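Local coordinates for packaging protein UL32 (Human herpesvirus 8 type M, PDB 6XF9) that probably helps direct newly made capsids to nuclear replication compartments for cleavage and packaging of viral DNA, and assembles as a zinc-binding pentameric ring, at residues D[124-128]-D[279-284]; D[337-343]-D[354-358]. All blocks are in the same frame, centred on the assembly; numbering follows the deposited sequence.

Interaction 1 (D[124-128]-D[279-284]); sequences GIDLQ and LMHPTL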
loop_
_atom_site.group_PDB
_atom_site.type_symbol
_atom_site.label_atom_id
_atom_site.label_comp_id
_atom_site.label_asym_id
_atom_site.label_seq_id
_atom_site.Cartn_x
_atom_site.Cartn_y
_atom_site.Cartn_z
ATOM N N GLY D 124 -32.648 11.701 -28.512
ATOM C CA GLY D 124 -32.869 10.560 -27.635
ATOM C C GLY D 124 -32.176 10.712 -26.301
ATOM O O GLY D 124 -32.740 10.394 -25.253
ATOM N N ILE D 125 -30.945 11.215 -26.315
ATOM C CA ILE D 125 -30.242 11.366 -25.050
ATOM C C ILE D 125 -30.974 12.359 -24.156
ATOM O O ILE D 125 -30.989 12.198 -22.930
ATOM C CB ILE D 125 -28.774 11.775 -25.294
ATOM C CG1 ILE D 125 -27.945 11.531 -24.035
ATOM C CG2 ILE D 125 -28.670 13.236 -25.737
ATOM C CD1 ILE D 125 -28.095 10.131 -23.496
ATOM N N ASP D 126 -31.631 13.373 -24.739
ATOM C CA ASP D 126 -32.316 14.373 -23.916
ATOM C C ASP D 126 -33.551 13.790 -23.241
ATOM O O ASP D 126 -33.832 14.105 -22.073
ATOM C CB ASP D 126 -32.707 15.583 -24.758
ATOM C CG ASP D 126 -31.515 16.248 -25.408
ATOM O OD1 ASP D 126 -30.606 16.673 -24.657
ATOM O OD2 ASP D 126 -31.501 16.363 -26.662
ATOM N N LEU D 127 -34.302 12.949 -23.972
ATOM C CA LEU D 127 -35.437 12.227 -23.397
ATOM C C LEU D 127 -34.985 11.252 -22.314
ATOM O O LEU D 127 -35.623 11.140 -21.261
ATOM C CB LEU D 127 -36.192 11.487 -24.495
ATOM C CG LEU D 127 -36.799 12.391 -25.568
ATOM C CD1 LEU D 127 -37.330 11.557 -26.727
ATOM C CD2 LEU D 127 -37.897 13.276 -25.008
ATOM N N GLN D 128 -33.930 10.475 -22.590
ATOM C CA GLN D 128 -33.386 9.540 -21.603
ATOM C C GLN D 128 -32.935 10.249 -20.328
ATOM O O GLN D 128 -33.209 9.789 -19.215
ATOM C CB GLN D 128 -32.205 8.805 -22.209
ATOM C CG GLN D 128 -32.554 7.807 -23.259
ATOM C CD GLN D 128 -31.373 6.921 -23.569
ATOM O OE1 GLN D 128 -31.103 5.961 -22.854
ATOM N NE2 GLN D 128 -30.626 7.269 -24.608
ATOM N N LEU D 279 -28.840 5.348 -30.031
ATOM C CA LEU D 279 -28.649 6.560 -29.248
ATOM C C LEU D 279 -29.892 6.936 -28.469
ATOM O O LEU D 279 -29.927 8.022 -27.879
ATOM C CB LEU D 279 -28.210 7.717 -30.146
ATOM C CG LEU D 279 -26.859 7.505 -30.821
ATOM C CD1 LEU D 279 -26.512 8.653 -31.764
ATOM C CD2 LEU D 279 -25.771 7.344 -29.777
ATOM N N MET D 280 -30.920 6.082 -28.493
ATOM C CA MET D 280 -32.080 6.199 -27.621
ATOM C C MET D 280 -32.104 5.160 -26.506
ATOM O O MET D 280 -33.044 5.155 -25.704
ATOM C CB MET D 280 -33.370 6.084 -28.430
ATOM C CG MET D 280 -33.707 7.302 -29.227
ATOM S SD MET D 280 -35.003 6.878 -30.381
ATOM C CE MET D 280 -36.446 6.868 -29.330
ATOM N N HIS D 281 -31.113 4.309 -26.428
ATOM C CA HIS D 281 -30.900 3.214 -25.509
ATOM C C HIS D 281 -29.855 3.626 -24.473
ATOM O O HIS D 281 -29.007 4.480 -24.755
ATOM C CB HIS D 281 -30.403 1.983 -26.270
ATOM C CG HIS D 281 -30.495 0.720 -25.485
ATOM N ND1 HIS D 281 -29.562 0.365 -24.535
ATOM C CD2 HIS D 281 -31.402 -0.287 -25.520
ATOM C CE1 HIS D 281 -29.911 -0.791 -23.991
ATOM N NE2 HIS D 281 -31.023 -1.208 -24.572
ATOM N N PRO D 282 -29.875 3.072 -23.254
ATOM C CA PRO D 282 -28.899 3.511 -22.236
ATOM C C PRO D 282 -27.424 3.298 -22.596
ATOM O O PRO D 282 -26.570 4.052 -22.108
ATOM C CB PRO D 282 -29.300 2.695 -21.000
ATOM C CG PRO D 282 -30.441 1.751 -21.455
ATOM C CD PRO D 282 -31.036 2.419 -22.635
ATOM N N THR D 283 -27.077 2.287 -23.390
ATOM C CA THR D 283 -25.670 2.002 -23.650
ATOM C C THR D 283 -25.108 2.717 -24.886
ATOM O O THR D 283 -23.907 2.604 -25.159
ATOM C CB THR D 283 -25.474 0.496 -23.787
ATOM O OG1 THR D 283 -26.052 0.082 -25.022
ATOM C CG2 THR D 283 -26.175 -0.236 -22.664
ATOM N N LEU D 284 -25.932 3.437 -25.647
ATOM C CA LEU D 284 -25.451 4.295 -26.731
ATOM C C LEU D 284 -24.660 3.521 -27.788
ATOM O O LEU D 284 -23.692 4.037 -28.358
ATOM C CB LEU D 284 -24.616 5.452 -26.176
ATOM C CG LEU D 284 -25.459 6.333 -25.255
ATOM C CD1 LEU D 284 -24.688 7.539 -24.726
ATOM C CD2 LEU D 284 -26.691 6.764 -26.009
#

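Interaction 2 (D[337-343]-D[354-358]); sequences LDNPFAM and LIRGC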
loop_
_atom_site.group_PDB
_atom_site.type_symbol
_atom_site.label_atom_id
_atom_site.label_comp_id
_atom_site.label_asym_id
_atom_site.label_seq_id
_atom_site.Cartn_x
_atom_site.Cartn_y
_atom_site.Cartn_z
ATOM N N LEU D 337 -37.075 -24.104 -22.635
ATOM C CA LEU D 337 -37.513 -23.525 -23.900
ATOM C C LEU D 337 -37.334 -24.419 -25.123
ATOM O O LEU D 337 -37.687 -23.978 -26.221
ATOM C CB LEU D 337 -36.775 -22.206 -24.155
ATOM C CG LEU D 337 -36.979 -21.074 -23.146
ATOM C CD1 LEU D 337 -36.310 -19.868 -23.710
ATOM C CD2 LEU D 337 -38.467 -20.786 -22.936
ATOM N N ASP D 338 -36.754 -25.621 -25.001
ATOM C CA ASP D 338 -36.743 -26.527 -26.155
ATOM C C ASP D 338 -38.123 -27.114 -26.398
ATOM O O ASP D 338 -38.543 -27.283 -27.551
ATOM C CB ASP D 338 -35.744 -27.664 -25.983
ATOM C CG ASP D 338 -35.766 -28.634 -27.173
ATOM O OD1 ASP D 338 -36.027 -28.164 -28.309
ATOM O OD2 ASP D 338 -35.562 -29.860 -26.977
ATOM N N ASN D 339 -38.853 -27.338 -25.306
ATOM C CA ASN D 339 -40.167 -27.959 -25.373
ATOM C C ASN D 339 -41.046 -27.165 -26.311
ATOM O O ASN D 339 -41.058 -25.935 -26.275
ATOM C CB ASN D 339 -40.803 -28.031 -23.984
ATOM C CG ASN D 339 -42.188 -28.647 -24.010
ATOM O OD1 ASN D 339 -42.690 -29.031 -25.065
ATOM N ND2 ASN D 339 -42.815 -28.742 -22.842
ATOM N N PRO D 340 -41.769 -27.840 -27.181
ATOM C CA PRO D 340 -42.578 -27.152 -28.167
ATOM C C PRO D 340 -43.698 -26.418 -27.532
ATOM O O PRO D 340 -44.192 -25.502 -28.112
ATOM C CB PRO D 340 -43.085 -28.286 -29.030
ATOM C CG PRO D 340 -42.095 -29.367 -28.832
ATOM C CD PRO D 340 -41.841 -29.285 -27.368
ATOM N N PHE D 341 -44.084 -26.815 -26.343
ATOM C CA PHE D 341 -45.188 -26.197 -25.644
ATOM C C PHE D 341 -44.721 -25.240 -24.595
ATOM O O PHE D 341 -45.406 -24.995 -23.638
ATOM C CB PHE D 341 -46.043 -27.263 -24.975
ATOM N N ALA D 342 -43.539 -24.702 -24.780
ATOM C CA ALA D 342 -42.928 -23.834 -23.795
ATOM C C ALA D 342 -43.637 -22.585 -23.420
ATOM O O ALA D 342 -44.241 -21.938 -24.215
ATOM C CB ALA D 342 -41.552 -23.470 -24.254
ATOM N N MET D 343 -43.535 -22.234 -22.163
ATOM C CA MET D 343 -44.190 -20.989 -21.740
ATOM C C MET D 343 -45.663 -20.863 -22.117
ATOM O O MET D 343 -46.063 -19.879 -22.740
ATOM C CB MET D 343 -43.415 -19.779 -22.271
ATOM C CG MET D 343 -41.966 -19.722 -21.816
ATOM S SD MET D 343 -41.092 -18.278 -22.448
ATOM C CE MET D 343 -42.054 -16.955 -21.719
ATOM N N LEU D 354 -40.578 -14.696 -29.530
ATOM C CA LEU D 354 -39.387 -13.868 -29.361
ATOM C C LEU D 354 -38.539 -14.386 -28.203
ATOM O O LEU D 354 -37.323 -14.566 -28.344
ATOM C CB LEU D 354 -39.782 -12.406 -29.146
ATOM C CG LEU D 354 -38.713 -11.323 -29.267
ATOM C CD1 LEU D 354 -39.406 -9.983 -29.436
ATOM C CD2 LEU D 354 -37.770 -11.276 -28.051
ATOM N N ILE D 355 -39.166 -14.582 -27.035
ATOM C CA ILE D 355 -38.459 -15.075 -25.855
ATOM C C ILE D 355 -37.777 -16.403 -26.160
ATOM O O ILE D 355 -36.612 -16.618 -25.809
ATOM C CB ILE D 355 -39.428 -15.177 -24.662
ATOM C CG1 ILE D 355 -39.882 -13.775 -24.217
ATOM C CG2 ILE D 355 -38.804 -15.945 -23.502
ATOM C CD1 ILE D 355 -40.924 -13.788 -23.095
ATOM N N ARG D 356 -38.491 -17.316 -26.817
ATOM C CA ARG D 356 -37.938 -18.632 -27.136
ATOM C C ARG D 356 -36.863 -18.578 -28.205
ATOM O O ARG D 356 -36.101 -19.538 -28.344
ATOM C CB ARG D 356 -39.056 -19.569 -27.562
ATOM C CG ARG D 356 -40.039 -19.784 -26.434
ATOM C CD ARG D 356 -41.067 -20.808 -26.807
ATOM N NE ARG D 356 -40.432 -22.073 -27.160
ATOM C CZ ARG D 356 -41.049 -23.057 -27.800
ATOM N NH1 ARG D 356 -42.330 -22.920 -28.134
ATOM N NH2 ARG D 356 -40.400 -24.183 -28.080
ATOM N N GLY D 357 -36.832 -17.516 -29.008
ATOM C CA GLY D 357 -35.770 -17.346 -29.985
ATOM C C GLY D 357 -34.498 -16.747 -29.425
ATOM O O GLY D 357 -33.442 -16.869 -30.054
ATOM N N CYS D 358 -34.583 -16.065 -28.281
ATOM C CA CYS D 358 -33.395 -15.530 -27.639
ATOM C C CYS D 358 -32.429 -16.652 -27.299
ATOM O O CYS D 358 -32.833 -17.781 -27.004
ATOM C CB CYS D 358 -33.762 -14.757 -26.373
ATOM S SG CYS D 358 -34.596 -13.164 -26.659
#

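Interaction 1 (D[124-128]-D[279-284])
The flat carboxamide of Gln128 lies against the backbone of Met280, His281 and Pro282. Met280 O sits beneath one of its faces, 3.2 Å from Gln128 CD. Toward the end of the group, Gln128 NE2 gives a weak, bent hydrogen bond to His281 O (3.2 Å, 139°), while Gln128 OE1 comes to 3.1 Å from His281 C. With chi1 at -71° and chi2 at -167°, the extended chain carries the amide from the helix across to this turn, where glutamine supplies both reach and an N-H. The His281 imidazole has Pro282 CD over one face and, in its plane at the edge, Thr283 N, which bonds weakly to ND1. Both contacts lie within the type I turn from His281 to Leu284. Because Gly124 has no side chain, its CA can lie 3.7 Å from Met280 CG, and the two backbones come to 4.4 Å between CA atoms. Ile125 CD1 meets Leu284 CD2 at 4.4 Å, a loose apolar border to the amide. The contact is wholly buried, joining the start of helix 124-133 to the loop before strand 288-289. Thr92 of helix 89-106 bonds Met280 O, and helices 14-22 and 37-45 pack around Met280 and Ile125.

Interaction 2 (D[337-343]-D[354-358])
Polar contacts centre on Arg356, whose guanidinium reaches the backbone carbonyls of residues 337-340. Arg356 NH2 bonds Leu337 O at 3.3 Å, with the oxygen close to the guanidinium plane, and NE reaches the same oxygen more weakly. On the far side of the group, NH1 donates to Pro340 O at 3.2 Å from a tilted position. The bend at chi3 (58°) turns the long chain so that its head spans both acceptors. Asn339 O lies over a face, 2.6 Å from Arg356 NH2, but badly angled for a hydrogen bond. A cation suits this end of helix 329-338, where carbonyls gather and the helix dipole is probably favourable to positive charge. The receiving loop is shaped by an Asx turn, Asn339 OD1 taking a straight bond from Phe341 N, within a type I turn.

Apolar contacts lie beside the arginine and on Ile355. Ala342 CB, small enough to lie close, sits over the same guanidinium face as Asn339 O, toward its rim, 3.4 Å from Arg356 NE, and Leu337 CD2 touches Arg356 CG. Met343 crosses Ile355 at about a right angle, its flexible thioether placing SD 3.4 Å from Ile355 CG2 and CE 3.6 Å from CD1.

The contact ties the end of helix 329-338 to that of helix 349-357. Ile355 also packs on helices 297-304 and 308-321, Leu337 on helix 360-369, and Asp338 forms a salt bridge with Arg63 of a neighbouring subunit.

Overall arrangement
Interactions 1 and 2 follow one another along the chain without touching: their centres are 30 Å apart and their nearest atoms about 13 Å. What relates them is the zinc site of Cys296, Cys299, His366 and Cys373. In interaction 1 the His281 side chain is about 6 Å from those of Cys296 and Cys299; in interaction 2 the Ile355 side chain is about 8 Å from that of His366. Neither residue is a ligand. Helix 124-133 of interaction 1 also carries His130, a ligand of another zinc. The buried interaction 1 lies nearer the chain centre, whereas interaction 2, 25 Å out, reaches a subunit interface of the pentamer.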